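Long-range contacts in uncharacterized protein (Bacillus cereus, PDB 4EUY), which is of unknown function but adopts a thioredoxin fold with a CxxC disulfide, consistent with a role in thiol-disulfide exchange: residues L23-E28 and I53-Q58; E17-L22 and L77-K82; E45-V50 and R98-F103. One frame throughout, in Å; residues are numbered along the deposited sequence.

Contact 1 (L23-E28 and I53-Q58); sequences LFIKTE and IEILLQ
Lys26 and Glu54 meet on one face of a parallel strand pair, where the lysine reaches over the neighbouring strand. Its CG sits between the backbone N and the carbonyl carbon (chi1 39°) and the chain runs extended from there, which carries NZ to 3.8 Å from Glu54 OE1, a long salt bridge. The other carboxylate oxygen of Glu54 pairs with Lys52, so the acid is shared between two lysines. On the same face the CD1 methyl of Leu56 comes obliquely to the base of the lysine, 4.0 Å from Lys26 CG.

The reverse face is mostly aliphatic, Thr27 being the exception, its OG1 bonded to the carbonyl oxygen of Thr71. Leu23 slants across Ile55, its CD2 lying 3.9 Å from Ile55 CD1, and Ile25 does likewise with Leu57 through CG2 and CD1 at 3.8 Å. Each of these contacts joins a residue to the one two positions beyond its bridge partner.

Four backbone bonds fix this register, from Phe24 N to Ile53 O (2.9 Å), Ile55 N to Phe24 O (2.8 Å), Lys26 N to Ile55 O and Leu57 N to Lys26 O. The strand axes run 20° apart.

The pair belongs to the beta-alpha-beta unit of strand 20-27, helix 31-45 and strand 50-57. Phe24, Lys26 and Glu54 all touch Leu37 of that helix, and Lys26 also touches Cys33 of the Cys30-Cys33 disulfide. On its other edge strand 20-27 is bonded to strand 74-79, through Leu23 with Leu76 and Ile25 with Thr74.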
ATOM      1  N   LEU A  23      -0.458   2.478  -1.631  1.00 68.77           N
ATOM      2  CA  LEU A  23       0.055   1.860  -2.857  1.00 67.94           C
ATOM      3  C   LEU A  23       0.731   0.607  -2.512  1.00 68.41           C
ATOM      4  O   LEU A  23       1.564   0.571  -1.586  1.00 70.21           O
ATOM      5  CB  LEU A  23       1.075   2.711  -3.546  1.00 71.37           C
ATOM      6  CG  LEU A  23       0.412   3.590  -4.581  1.00 75.09           C
ATOM      7  CD1 LEU A  23      -0.612   4.477  -3.881  1.00 76.27           C
ATOM      8  CD2 LEU A  23       1.520   4.393  -5.242  1.00 75.82           C
ATOM      9  N   PHE A  24       0.356  -0.429  -3.236  1.00 66.51           N
ATOM     10  CA  PHE A  24       1.012  -1.701  -3.100  1.00 66.86           C
ATOM     11  C   PHE A  24       1.719  -1.924  -4.431  1.00 67.93           C
ATOM     12  O   PHE A  24       1.074  -2.024  -5.525  1.00 67.24           O
ATOM     13  CB  PHE A  24       0.015  -2.822  -2.810  1.00 67.20           C
ATOM     14  CG  PHE A  24       0.674  -4.120  -2.473  1.00 69.16           C
ATOM     15  CD1 PHE A  24       0.788  -4.539  -1.164  1.00 71.34           C
ATOM     16  CD2 PHE A  24       1.231  -4.902  -3.462  1.00 72.88           C
ATOM     17  CE1 PHE A  24       1.440  -5.726  -0.849  1.00 74.09           C
ATOM     18  CE2 PHE A  24       1.864  -6.104  -3.158  1.00 77.55           C
ATOM     19  CZ  PHE A  24       1.982  -6.515  -1.848  1.00 74.07           C
ATOM     20  N   ILE A  25       3.039  -1.995  -4.351  1.00 64.48           N
ATOM     21  CA  ILE A  25       3.836  -2.108  -5.573  1.00 70.03           C
ATOM     22  C   ILE A  25       4.517  -3.430  -5.630  1.00 70.57           C
ATOM     23  O   ILE A  25       5.134  -3.868  -4.632  1.00 66.87           O
ATOM     24  CB  ILE A  25       4.907  -1.010  -5.653  1.00 71.87           C
ATOM     25  CG1 ILE A  25       4.221   0.373  -5.438  1.00 70.31           C
ATOM     26  CG2 ILE A  25       5.638  -1.113  -6.981  1.00 66.90           C
ATOM     27  CD1 ILE A  25       5.122   1.552  -5.710  1.00 68.08           C
ATOM     28  N   LYS A  26       4.397  -4.082  -6.781  1.00 73.37           N
ATOM     29  CA  LYS A  26       4.959  -5.418  -6.907  1.00 80.45           C
ATOM     30  C   LYS A  26       5.520  -5.648  -8.258  1.00 84.88           C
ATOM     31  O   LYS A  26       5.380  -4.829  -9.166  1.00 82.14           O
ATOM     32  CB  LYS A  26       3.936  -6.504  -6.587  1.00 87.27           C
ATOM     33  CG  LYS A  26       2.524  -6.228  -7.092  1.00 94.65           C
ATOM     34  CD  LYS A  26       1.667  -7.495  -7.027  1.00103.90           C
ATOM     35  CE  LYS A  26       0.200  -7.226  -7.367  1.00109.42           C
ATOM     36  NZ  LYS A  26      -0.582  -8.503  -7.457  1.00117.82           N
ATOM     37  N   THR A  27       6.184  -6.788  -8.370  1.00 91.47           N
ATOM     38  CA  THR A  27       6.868  -7.168  -9.549  1.00 95.33           C
ATOM     39  C   THR A  27       6.255  -8.437 -10.054  1.00103.48           C
ATOM     40  O   THR A  27       5.667  -9.195  -9.290  1.00100.03           O
ATOM     41  CB  THR A  27       8.329  -7.330  -9.191  1.00 98.58           C
ATOM     42  OG1 THR A  27       8.891  -6.019  -9.160  1.00 93.06           O
ATOM     43  CG2 THR A  27       9.123  -8.246 -10.228  1.00119.74           C
ATOM     44  N   GLU A  28       6.429  -8.676 -11.348  1.00120.07           N
ATOM     45  CA  GLU A  28       5.812  -9.809 -12.034  1.00129.82           C
ATOM     46  C   GLU A  28       6.161 -11.210 -11.527  1.00130.08           C
ATOM     47  O   GLU A  28       5.272 -12.057 -11.437  1.00135.38           O
ATOM     48  CB  GLU A  28       6.060  -9.702 -13.539  1.00142.57           C
ATOM     49  CG  GLU A  28       5.359  -8.483 -14.134  1.00144.64           C
ATOM     50  CD  GLU A  28       5.006  -8.649 -15.599  1.00154.48           C
ATOM     51  OE1 GLU A  28       5.932  -8.917 -16.400  1.00161.15           O
ATOM     52  OE2 GLU A  28       3.807  -8.497 -15.942  1.00152.87           O
ATOM     53  N   ILE A  53      -4.405   1.184  -4.283  1.00 75.65           N
ATOM     54  CA  ILE A  53      -3.966   1.108  -5.668  1.00 76.28           C
ATOM     55  C   ILE A  53      -2.827   0.145  -5.788  1.00 74.26           C
ATOM     56  O   ILE A  53      -1.836   0.227  -5.038  1.00 73.31           O
ATOM     57  CB  ILE A  53      -3.484   2.456  -6.186  1.00 76.71           C
ATOM     58  CG1 ILE A  53      -4.607   3.477  -6.012  1.00 81.53           C
ATOM     59  CG2 ILE A  53      -3.120   2.324  -7.659  1.00 77.48           C
ATOM     60  CD1 ILE A  53      -4.320   4.837  -6.599  1.00 81.50           C
ATOM     61  N   GLU A  54      -2.953  -0.768  -6.739  1.00 75.78           N
ATOM     62  CA  GLU A  54      -1.872  -1.719  -6.972  1.00 74.37           C
ATOM     63  C   GLU A  54      -1.127  -1.331  -8.195  1.00 72.52           C
ATOM     64  O   GLU A  54      -1.729  -1.067  -9.237  1.00 73.74           O
ATOM     65  CB  GLU A  54      -2.429  -3.102  -7.174  1.00 77.38           C
ATOM     66  CG  GLU A  54      -2.891  -3.729  -5.887  1.00 79.34           C
ATOM     67  CD  GLU A  54      -3.564  -5.054  -6.101  1.00 87.07           C
ATOM     68  OE1 GLU A  54      -3.178  -5.784  -7.087  1.00 97.21           O
ATOM     69  OE2 GLU A  54      -4.484  -5.347  -5.284  1.00 88.91           O
ATOM     70  N   ILE A  55       0.182  -1.353  -8.093  1.00 69.32           N
ATOM     71  CA  ILE A  55       0.979  -1.187  -9.291  1.00 72.15           C
ATOM     72  C   ILE A  55       1.817  -2.392  -9.533  1.00 70.07           C
ATOM     73  O   ILE A  55       2.620  -2.744  -8.670  1.00 72.59           O
ATOM     74  CB  ILE A  55       1.949  -0.027  -9.153  1.00 74.24           C
ATOM     75  CG1 ILE A  55       1.174   1.265  -8.889  1.00 79.85           C
ATOM     76  CG2 ILE A  55       2.778   0.075 -10.416  1.00 76.69           C
ATOM     77  CD1 ILE A  55       2.054   2.470  -8.578  1.00 77.12           C
ATOM     78  N   LEU A  56       1.674  -2.997 -10.700  1.00 70.72           N
ATOM     79  CA  LEU A  56       2.504  -4.162 -11.101  1.00 71.87           C
ATOM     80  C   LEU A  56       3.584  -3.715 -12.054  1.00 73.84           C
ATOM     81  O   LEU A  56       3.283  -3.300 -13.179  1.00 75.04           O
ATOM     82  CB  LEU A  56       1.633  -5.184 -11.814  1.00 74.94           C
ATOM     83  CG  LEU A  56       2.210  -6.524 -12.209  1.00 79.01           C
ATOM     84  CD1 LEU A  56       2.896  -7.136 -11.002  1.00 79.45           C
ATOM     85  CD2 LEU A  56       1.104  -7.434 -12.748  1.00 81.95           C
ATOM     86  N   LEU A  57       4.831  -3.753 -11.603  1.00 75.44           N
ATOM     87  CA  LEU A  57       5.968  -3.404 -12.466  1.00 79.03           C
ATOM     88  C   LEU A  57       6.434  -4.606 -13.184  1.00 85.45           C
ATOM     89  O   LEU A  57       6.168  -5.723 -12.773  1.00 85.24           O
ATOM     90  CB  LEU A  57       7.131  -2.851 -11.670  1.00 76.42           C
ATOM     91  CG  LEU A  57       6.800  -1.488 -11.079  1.00 73.06           C
ATOM     92  CD1 LEU A  57       7.860  -1.009 -10.088  1.00 70.16           C
ATOM     93  CD2 LEU A  57       6.688  -0.541 -12.247  1.00 75.73           C
ATOM     94  N   GLN A  58       7.144  -4.371 -14.273  1.00 96.19           N
ATOM     95  CA  GLN A  58       7.685  -5.480 -15.029  1.00106.57           C
ATOM     96  C   GLN A  58       8.968  -5.931 -14.364  1.00115.55           C
ATOM     97  O   GLN A  58       9.531  -5.218 -13.540  1.00115.34           O
ATOM     98  CB  GLN A  58       7.890  -5.075 -16.480  1.00111.23           C
ATOM     99  CG  GLN A  58       7.336  -6.091 -17.477  1.00115.05           C
ATOM    100  CD  GLN A  58       7.127  -5.518 -18.879  1.00119.31           C
ATOM    101  OE1 GLN A  58       7.594  -4.421 -19.213  1.00119.17           O
ATOM    102  NE2 GLN A  58       6.406  -6.264 -19.706  1.00122.46           N
TER

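Contact 2 (E17-L22 and L77-K82); sequences EQQLVL and LFYNGK
Val21 and Phe78 form the hydrogen-bonded pair at the middle of an antiparallel strand contact. Val21 N lies 3.0 Å from Phe78 O, in the plane of that carbonyl, and the return bond from Phe78 N to Val21 O spans 2.8 Å and is nearly straight. Just past the strands, beside the turn, a third bond, Asn80 N to Gln19 O at 3.1 Å, is more bent, and its donor stands 45° out of the carbonyl plane.

The flanking pairs, Leu20 with Tyr79 and Leu22 with Leu77, are non-hydrogen-bonded and turn their side chains to the opposite face from Val21 and Phe78. Leu20 holds CG anti to its backbone N (chi1 -158°), which carries CD1 across to the other strand, 4.1 Å from Leu77 CG and 4.0 Å from Tyr79 CB. Leu77 answers in kind, its CD1 crossing obliquely to Leu22 CB. At the outer end the amide of Gln19 approaches the edge of the Tyr79 ring, NE2 being 3.8 Å from CE1, with the two planes 56° apart.

Beyond this shell, a type I' turn from Tyr79 to Lys82 reverses the chain into strand 82-88. Asn80 and Gly81 hold its positive phi angles, and reciprocal backbone bonds between Tyr79 and Lys82 close it as a tight two-residue hairpin, with Glu17 OE2 lying near Gly81 CA. Leu20 and Tyr79 both lean on Ile84, the Tyr79 ring meets that of Phe103, and Leu22 packs on Val40 and Leu44 of helix 31-45.

Chemically, then, pairing of the two segments rests on main-chain hydrogen bonds, which set the register, while the buried leucines add apolar contact on one face of the sheet.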
ATOM      1  N   GLU A  17      -5.841  12.535  -4.558  1.00171.89           N
ATOM      2  CA  GLU A  17      -5.958  13.252  -3.274  1.00170.29           C
ATOM      3  C   GLU A  17      -7.355  12.961  -2.693  1.00177.72           C
ATOM      4  O   GLU A  17      -8.077  13.873  -2.240  1.00166.25           O
ATOM      5  CB  GLU A  17      -5.753  14.765  -3.438  1.00165.72           C
ATOM      6  CG  GLU A  17      -4.657  15.183  -4.408  1.00158.63           C
ATOM      7  CD  GLU A  17      -3.263  14.818  -3.952  1.00146.52           C
ATOM      8  OE1 GLU A  17      -2.388  15.699  -3.981  1.00145.52           O
ATOM      9  OE2 GLU A  17      -3.027  13.653  -3.593  1.00135.64           O
ATOM     10  N   GLN A  18      -7.711  11.678  -2.735  1.00175.53           N
ATOM     11  CA  GLN A  18      -8.935  11.148  -2.141  1.00168.01           C
ATOM     12  C   GLN A  18      -8.578  10.605  -0.694  1.00158.38           C
ATOM     13  O   GLN A  18      -8.739   9.429  -0.412  1.00156.16           O
ATOM     14  CB  GLN A  18      -9.533  10.054  -3.007  1.00148.43           C
ATOM     15  N   GLN A  19      -8.150  11.516   0.160  1.00142.20           N
ATOM     16  CA  GLN A  19      -7.856  11.206   1.562  1.00134.18           C
ATOM     17  C   GLN A  19      -6.733  10.195   1.805  1.00125.24           C
ATOM     18  O   GLN A  19      -5.601  10.401   1.389  1.00118.56           O
ATOM     19  CB  GLN A  19      -9.114  10.718   2.252  1.00139.92           C
ATOM     20  CG  GLN A  19      -8.891  10.344   3.698  1.00141.87           C
ATOM     21  CD  GLN A  19      -9.838  11.063   4.631  1.00154.17           C
ATOM     22  OE1 GLN A  19     -10.865  11.595   4.209  1.00154.09           O
ATOM     23  NE2 GLN A  19      -9.498  11.081   5.911  1.00160.86           N
ATOM     24  N   LEU A  20      -7.026   9.084   2.475  1.00117.90           N
ATOM     25  CA  LEU A  20      -6.004   8.073   2.759  1.00107.63           C
ATOM     26  C   LEU A  20      -5.932   6.938   1.775  1.00101.12           C
ATOM     27  O   LEU A  20      -6.911   6.253   1.564  1.00103.30           O
ATOM     28  CB  LEU A  20      -6.311   7.535   4.137  1.00110.88           C
ATOM     29  CG  LEU A  20      -5.247   6.860   4.975  1.00108.32           C
ATOM     30  CD1 LEU A  20      -3.947   7.622   4.944  1.00107.35           C
ATOM     31  CD2 LEU A  20      -5.722   6.667   6.389  1.00108.09           C
ATOM     32  N   VAL A  21      -4.750   6.732   1.218  1.00 98.25           N
ATOM     33  CA  VAL A  21      -4.541   5.813   0.092  1.00 87.36           C
ATOM     34  C   VAL A  21      -3.262   5.032   0.218  1.00 77.06           C
ATOM     35  O   VAL A  21      -2.267   5.544   0.667  1.00 76.72           O
ATOM     36  CB  VAL A  21      -4.337   6.611  -1.179  1.00 89.19           C
ATOM     37  CG1 VAL A  21      -3.999   5.694  -2.354  1.00 85.41           C
ATOM     38  CG2 VAL A  21      -5.569   7.449  -1.417  1.00 93.07           C
ATOM     39  N   LEU A  22      -3.282   3.804  -0.233  1.00 71.01           N
ATOM     40  CA  LEU A  22      -2.197   2.918   0.033  1.00 71.34           C
ATOM     41  C   LEU A  22      -1.745   2.344  -1.309  1.00 69.94           C
ATOM     42  O   LEU A  22      -2.566   1.789  -2.058  1.00 67.94           O
ATOM     43  CB  LEU A  22      -2.676   1.818   0.999  1.00 69.91           C
ATOM     44  CG  LEU A  22      -1.640   0.719   1.227  1.00 68.59           C
ATOM     45  CD1 LEU A  22      -2.111  -0.275   2.268  1.00 70.07           C
ATOM     46  CD2 LEU A  22      -1.358  -0.001  -0.079  1.00 63.12           C
ATOM     47  N   LEU A  77       1.905   4.640   2.098  1.00 77.07           N
ATOM     48  CA  LEU A  77       0.662   5.162   2.553  1.00 77.71           C
ATOM     49  C   LEU A  77       0.733   6.647   2.370  1.00 81.91           C
ATOM     50  O   LEU A  77       1.711   7.276   2.791  1.00 85.64           O
ATOM     51  CB  LEU A  77       0.459   4.791   4.007  1.00 77.09           C
ATOM     52  CG  LEU A  77      -0.989   4.792   4.460  1.00 77.86           C
ATOM     53  CD1 LEU A  77      -1.822   3.912   3.543  1.00 80.32           C
ATOM     54  CD2 LEU A  77      -1.052   4.297   5.887  1.00 77.93           C
ATOM     55  N   PHE A  78      -0.304   7.203   1.756  1.00 81.24           N
ATOM     56  CA  PHE A  78      -0.380   8.615   1.510  1.00 85.16           C
ATOM     57  C   PHE A  78      -1.573   9.241   2.207  1.00 92.41           C
ATOM     58  O   PHE A  78      -2.687   8.692   2.140  1.00 93.21           O
ATOM     59  CB  PHE A  78      -0.533   8.820   0.035  1.00 85.69           C
ATOM     60  CG  PHE A  78       0.702   8.517  -0.733  1.00 86.37           C
ATOM     61  CD1 PHE A  78       1.716   9.442  -0.817  1.00 91.76           C
ATOM     62  CD2 PHE A  78       0.870   7.309  -1.370  1.00 85.32           C
ATOM     63  CE1 PHE A  78       2.874   9.160  -1.529  1.00 90.02           C
ATOM     64  CE2 PHE A  78       2.027   7.028  -2.086  1.00 82.37           C
ATOM     65  CZ  PHE A  78       3.023   7.957  -2.177  1.00 81.91           C
ATOM     66  N   TYR A  79      -1.359  10.376   2.873  1.00 96.09           N
ATOM     67  CA  TYR A  79      -2.485  11.111   3.420  1.00105.22           C
ATOM     68  C   TYR A  79      -2.551  12.437   2.763  1.00111.86           C
ATOM     69  O   TYR A  79      -1.586  13.179   2.799  1.00111.82           O
ATOM     70  CB  TYR A  79      -2.407  11.328   4.916  1.00111.83           C
ATOM     71  CG  TYR A  79      -3.590  12.125   5.437  1.00120.31           C
ATOM     72  CD1 TYR A  79      -4.896  11.695   5.215  1.00121.46           C
ATOM     73  CD2 TYR A  79      -3.397  13.313   6.144  1.00134.99           C
ATOM     74  CE1 TYR A  79      -5.978  12.420   5.678  1.00135.21           C
ATOM     75  CE2 TYR A  79      -4.473  14.058   6.623  1.00147.85           C
ATOM     76  CZ  TYR A  79      -5.766  13.609   6.387  1.00149.15           C
ATOM     77  OH  TYR A  79      -6.840  14.344   6.862  1.00157.94           O
ATOM     78  N   ASN A  80      -3.713  12.734   2.184  1.00118.89           N
ATOM     79  CA  ASN A  80      -3.900  13.909   1.349  1.00123.82           C
ATOM     80  C   ASN A  80      -2.654  14.159   0.492  1.00118.65           C
ATOM     81  O   ASN A  80      -2.179  15.272   0.386  1.00124.25           O
ATOM     82  CB  ASN A  80      -4.248  15.141   2.213  1.00134.84           C
ATOM     83  CG  ASN A  80      -5.695  15.148   2.677  1.00140.52           C
ATOM     84  OD1 ASN A  80      -6.140  14.247   3.383  1.00143.04           O
ATOM     85  ND2 ASN A  80      -6.433  16.176   2.286  1.00148.17           N
ATOM     86  N   GLY A  81      -2.100  13.114  -0.103  1.00114.19           N
ATOM     87  CA  GLY A  81      -0.939  13.291  -0.980  1.00113.45           C
ATOM     88  C   GLY A  81       0.421  13.200  -0.299  1.00111.87           C
ATOM     89  O   GLY A  81       1.416  12.860  -0.957  1.00108.97           O
ATOM     90  N   LYS A  82       0.480  13.512   1.001  1.00110.58           N
ATOM     91  CA  LYS A  82       1.733  13.419   1.766  1.00108.30           C
ATOM     92  C   LYS A  82       2.012  11.935   2.045  1.00101.41           C
ATOM     93  O   LYS A  82       1.075  11.190   2.386  1.00 99.30           O
ATOM     94  CB  LYS A  82       1.649  14.238   3.075  1.00111.53           C
TER

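Contact 3 (E45-V50 and R98-F103); sequences ENYNYV and RTIQLF
A type I turn from Tyr47 to Val50 faces the last turn of helix 93-101, with the CA atoms of Tyr47 and Ile100 8.0 Å apart. Ile100 meets the turn through its CG2 methyl, which lies anti to the backbone N. This methyl stands over one face of the Tyr47 ring in a CH-pi contact, 4.2 Å from the ring centroid and 25° off the normal. It also meets Val50 CG2 at 3.9 Å and Tyr49 CZ at 3.8 Å, making one branch the meeting point of three side chains.

The turn links the helix and second strand of the beta-alpha-beta unit in a thioredoxin fold, and the C-terminal helix packs beside helix 31-45, Ile100 touching its Leu44.

Polar contact comes from the tyrosine hydroxyls. Tyr49 OH donates to Ile100 O at 2.9 Å, standing 61° out of the carbonyl plane. Tyr49 CE1 also comes to 3.8 Å from Phe103 CB, which lies obliquely to the ring, the two side chains crossing at about a right angle. Tyr47 OH instead bonds to Glu97, one turn back along the helix, while its ring passes obliquely by Gln101 CG.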
ATOM      1  N   GLU A  45      -9.513  -5.060   5.268  1.00101.17           N
ATOM      2  CA  GLU A  45     -10.903  -5.416   5.480  1.00112.47           C
ATOM      3  C   GLU A  45     -11.535  -4.456   6.497  1.00114.61           C
ATOM      4  O   GLU A  45     -12.632  -3.961   6.287  1.00116.92           O
ATOM      5  CB  GLU A  45     -11.050  -6.863   5.969  1.00123.90           C
ATOM      6  CG  GLU A  45     -10.695  -7.930   4.934  1.00128.80           C
ATOM      7  CD  GLU A  45     -11.163  -9.343   5.315  1.00142.61           C
ATOM      8  OE1 GLU A  45     -10.850  -9.815   6.437  1.00151.22           O
ATOM      9  OE2 GLU A  45     -11.843 -10.000   4.485  1.00151.23           O
ATOM     10  N   ASN A  46     -10.812  -4.160   7.572  1.00113.88           N
ATOM     11  CA  ASN A  46     -11.375  -3.413   8.703  1.00120.19           C
ATOM     12  C   ASN A  46     -11.413  -1.900   8.523  1.00115.91           C
ATOM     13  O   ASN A  46     -11.891  -1.196   9.409  1.00120.66           O
ATOM     14  CB  ASN A  46     -10.585  -3.681   9.995  1.00124.97           C
ATOM     15  CG  ASN A  46     -10.216  -5.149  10.193  1.00128.08           C
ATOM     16  OD1 ASN A  46      -9.149  -5.634   9.721  1.00118.67           O
ATOM     17  ND2 ASN A  46     -11.069  -5.858  10.948  1.00134.47           N
ATOM     18  N   TYR A  47     -10.902  -1.400   7.406  1.00110.04           N
ATOM     19  CA  TYR A  47     -10.731   0.034   7.215  1.00109.98           C
ATOM     20  C   TYR A  47     -11.198   0.412   5.815  1.00114.34           C
ATOM     21  O   TYR A  47     -10.410   0.431   4.856  1.00120.94           O
ATOM     22  CB  TYR A  47      -9.254   0.437   7.450  1.00103.34           C
ATOM     23  CG  TYR A  47      -8.684  -0.055   8.780  1.00102.70           C
ATOM     24  CD1 TYR A  47      -8.979   0.597   9.966  1.00106.63           C
ATOM     25  CD2 TYR A  47      -7.876  -1.185   8.850  1.00100.65           C
ATOM     26  CE1 TYR A  47      -8.497   0.146  11.183  1.00106.85           C
ATOM     27  CE2 TYR A  47      -7.383  -1.637  10.067  1.00102.30           C
ATOM     28  CZ  TYR A  47      -7.709  -0.966  11.229  1.00104.50           C
ATOM     29  OH  TYR A  47      -7.247  -1.391  12.446  1.00106.56           O
ATOM     30  N   ASN A  48     -12.486   0.701   5.714  1.00124.09           N
ATOM     31  CA  ASN A  48     -13.158   1.070   4.464  1.00129.67           C
ATOM     32  C   ASN A  48     -12.569   2.350   3.825  1.00126.36           C
ATOM     33  O   ASN A  48     -12.468   2.465   2.592  1.00130.09           O
ATOM     34  CB  ASN A  48     -14.678   1.249   4.746  1.00142.73           C
ATOM     35  N   TYR A  49     -12.160   3.292   4.680  1.00124.00           N
ATOM     36  CA  TYR A  49     -11.682   4.632   4.261  1.00121.58           C
ATOM     37  C   TYR A  49     -10.273   4.698   3.683  1.00110.57           C
ATOM     38  O   TYR A  49      -9.747   5.799   3.431  1.00108.70           O
ATOM     39  CB  TYR A  49     -11.762   5.631   5.439  1.00127.51           C
ATOM     40  CG  TYR A  49     -10.844   5.350   6.636  1.00121.67           C
ATOM     41  CD1 TYR A  49      -9.567   5.886   6.699  1.00114.73           C
ATOM     42  CD2 TYR A  49     -11.291   4.584   7.722  1.00124.83           C
ATOM     43  CE1 TYR A  49      -8.744   5.630   7.791  1.00115.71           C
ATOM     44  CE2 TYR A  49     -10.485   4.334   8.821  1.00122.36           C
ATOM     45  CZ  TYR A  49      -9.207   4.851   8.856  1.00118.76           C
ATOM     46  OH  TYR A  49      -8.388   4.598   9.948  1.00119.11           O
ATOM     47  N   VAL A  50      -9.654   3.533   3.513  1.00102.87           N
ATOM     48  CA  VAL A  50      -8.406   3.449   2.788  1.00 94.44           C
ATOM     49  C   VAL A  50      -8.680   2.961   1.397  1.00 91.33           C
ATOM     50  O   VAL A  50      -9.485   2.042   1.178  1.00 89.58           O
ATOM     51  CB  VAL A  50      -7.432   2.518   3.470  1.00 89.17           C
ATOM     52  CG1 VAL A  50      -6.090   2.541   2.745  1.00 81.83           C
ATOM     53  CG2 VAL A  50      -7.325   2.958   4.922  1.00 89.92           C
ATOM     54  N   ARG A  98      -1.447   0.410  12.762  1.00 79.63           N
ATOM     55  CA  ARG A  98      -1.501   1.425  13.807  1.00 82.53           C
ATOM     56  C   ARG A  98      -1.484   2.735  13.078  1.00 79.95           C
ATOM     57  O   ARG A  98      -2.248   3.638  13.391  1.00 83.16           O
ATOM     58  CB  ARG A  98      -0.356   1.312  14.799  1.00 84.60           C
ATOM     59  CG  ARG A  98      -0.122  -0.131  15.266  1.00 90.20           C
ATOM     60  CD  ARG A  98       0.856  -0.249  16.428  1.00 97.32           C
ATOM     61  NE  ARG A  98       0.284   0.438  17.589  1.00106.54           N
ATOM     62  CZ  ARG A  98       0.774   0.403  18.827  1.00115.86           C
ATOM     63  NH1 ARG A  98       0.148   1.078  19.801  1.00122.47           N
ATOM     64  NH2 ARG A  98       1.878  -0.299  19.094  1.00118.81           N
ATOM     65  N   THR A  99      -0.686   2.813  12.025  1.00 76.55           N
ATOM     66  CA  THR A  99      -0.636   4.054  11.282  1.00 75.24           C
ATOM     67  C   THR A  99      -1.978   4.370  10.709  1.00 77.87           C
ATOM     68  O   THR A  99      -2.460   5.492  10.854  1.00 80.26           O
ATOM     69  CB  THR A  99       0.373   4.008  10.173  1.00 71.36           C
ATOM     70  OG1 THR A  99       1.595   3.571  10.759  1.00 70.93           O
ATOM     71  CG2 THR A  99       0.537   5.429   9.556  1.00 72.02           C
ATOM     72  N   ILE A 100      -2.616   3.378  10.098  1.00 78.26           N
ATOM     73  CA  ILE A 100      -3.931   3.654   9.529  1.00 82.98           C
ATOM     74  C   ILE A 100      -4.864   4.160  10.633  1.00 87.83           C
ATOM     75  O   ILE A 100      -5.596   5.141  10.465  1.00 89.54           O
ATOM     76  CB  ILE A 100      -4.563   2.427   8.879  1.00 85.55           C
ATOM     77  CG1 ILE A 100      -3.757   2.000   7.621  1.00 83.04           C
ATOM     78  CG2 ILE A 100      -6.022   2.755   8.564  1.00 91.79           C
ATOM     79  CD1 ILE A 100      -4.041   0.597   7.131  1.00 84.09           C
ATOM     80  N   GLN A 101      -4.771   3.501  11.782  1.00 88.31           N
ATOM     81  CA  GLN A 101      -5.628   3.784  12.888  1.00 93.61           C
ATOM     82  C   GLN A 101      -5.537   5.231  13.299  1.00 95.79           C
ATOM     83  O   GLN A 101      -6.492   5.779  13.847  1.00102.15           O
ATOM     84  CB  GLN A 101      -5.294   2.855  14.045  1.00 95.65           C
ATOM     85  CG  GLN A 101      -5.994   1.523  13.905  1.00100.42           C
ATOM     86  CD  GLN A 101      -5.526   0.503  14.908  1.00105.04           C
ATOM     87  OE1 GLN A 101      -4.348   0.408  15.193  1.00105.97           O
ATOM     88  NE2 GLN A 101      -6.449  -0.282  15.436  1.00115.06           N
ATOM     89  N   LEU A 102      -4.422   5.882  13.011  1.00 92.37           N
ATOM     90  CA  LEU A 102      -4.286   7.256  13.455  1.00 97.37           C
ATOM     91  C   LEU A 102      -5.263   8.093  12.705  1.00102.62           C
ATOM     92  O   LEU A 102      -5.409   9.255  13.035  1.00109.81           O
ATOM     93  CB  LEU A 102      -2.914   7.823  13.170  1.00 95.19           C
ATOM     94  CG  LEU A 102      -1.868   7.523  14.207  1.00 96.83           C
ATOM     95  CD1 LEU A 102      -1.306   6.127  13.995  1.00 93.79           C
ATOM     96  CD2 LEU A 102      -0.807   8.593  14.061  1.00 98.93           C
ATOM     97  N   PHE A 103      -5.983   7.496  11.782  1.00107.06           N
ATOM     98  CA  PHE A 103      -7.034   8.206  11.114  1.00114.70           C
ATOM     99  C   PHE A 103      -8.491   7.807  11.397  1.00125.04           C
ATOM    100  O   PHE A 103      -9.452   8.309  10.848  1.00129.19           O
ATOM    101  CB  PHE A 103      -6.682   8.186   9.651  1.00112.56           C
ATOM    102  CG  PHE A 103      -5.390   8.860   9.355  1.00107.01           C
ATOM    103  CD1 PHE A 103      -5.322  10.223   9.206  1.00108.99           C
ATOM    104  CD2 PHE A 103      -4.242   8.127   9.249  1.00100.39           C
ATOM    105  CE1 PHE A 103      -4.131  10.848   8.935  1.00106.55           C
ATOM    106  CE2 PHE A 103      -3.047   8.744   8.974  1.00 99.02           C
ATOM    107  CZ  PHE A 103      -2.991  10.109   8.821  1.00101.67           C
TER

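Contacts 1 and 2 join strand 20-27 to its two neighbours in a mixed four-stranded sheet ordered 50-57, 20-27, 74-79, 82-88, and their centres lie about 17 Å apart, each contact using a different part of that shared strand. A probable hydrogen bond from Ile53 N to Leu22 O connects them. In sequence contact 1 nests within the loop closed by contact 2, whereas contact 3 crosses both. Contact 3, about 12 Å from contact 2 between centres, packs Tyr49 and Phe103 against Leu20. It is about 21 Å from contact 1, on the opposite side of the chain's centre; the CxxC lies by contact 1, so the helix-turn packing is remote from the disulfide end.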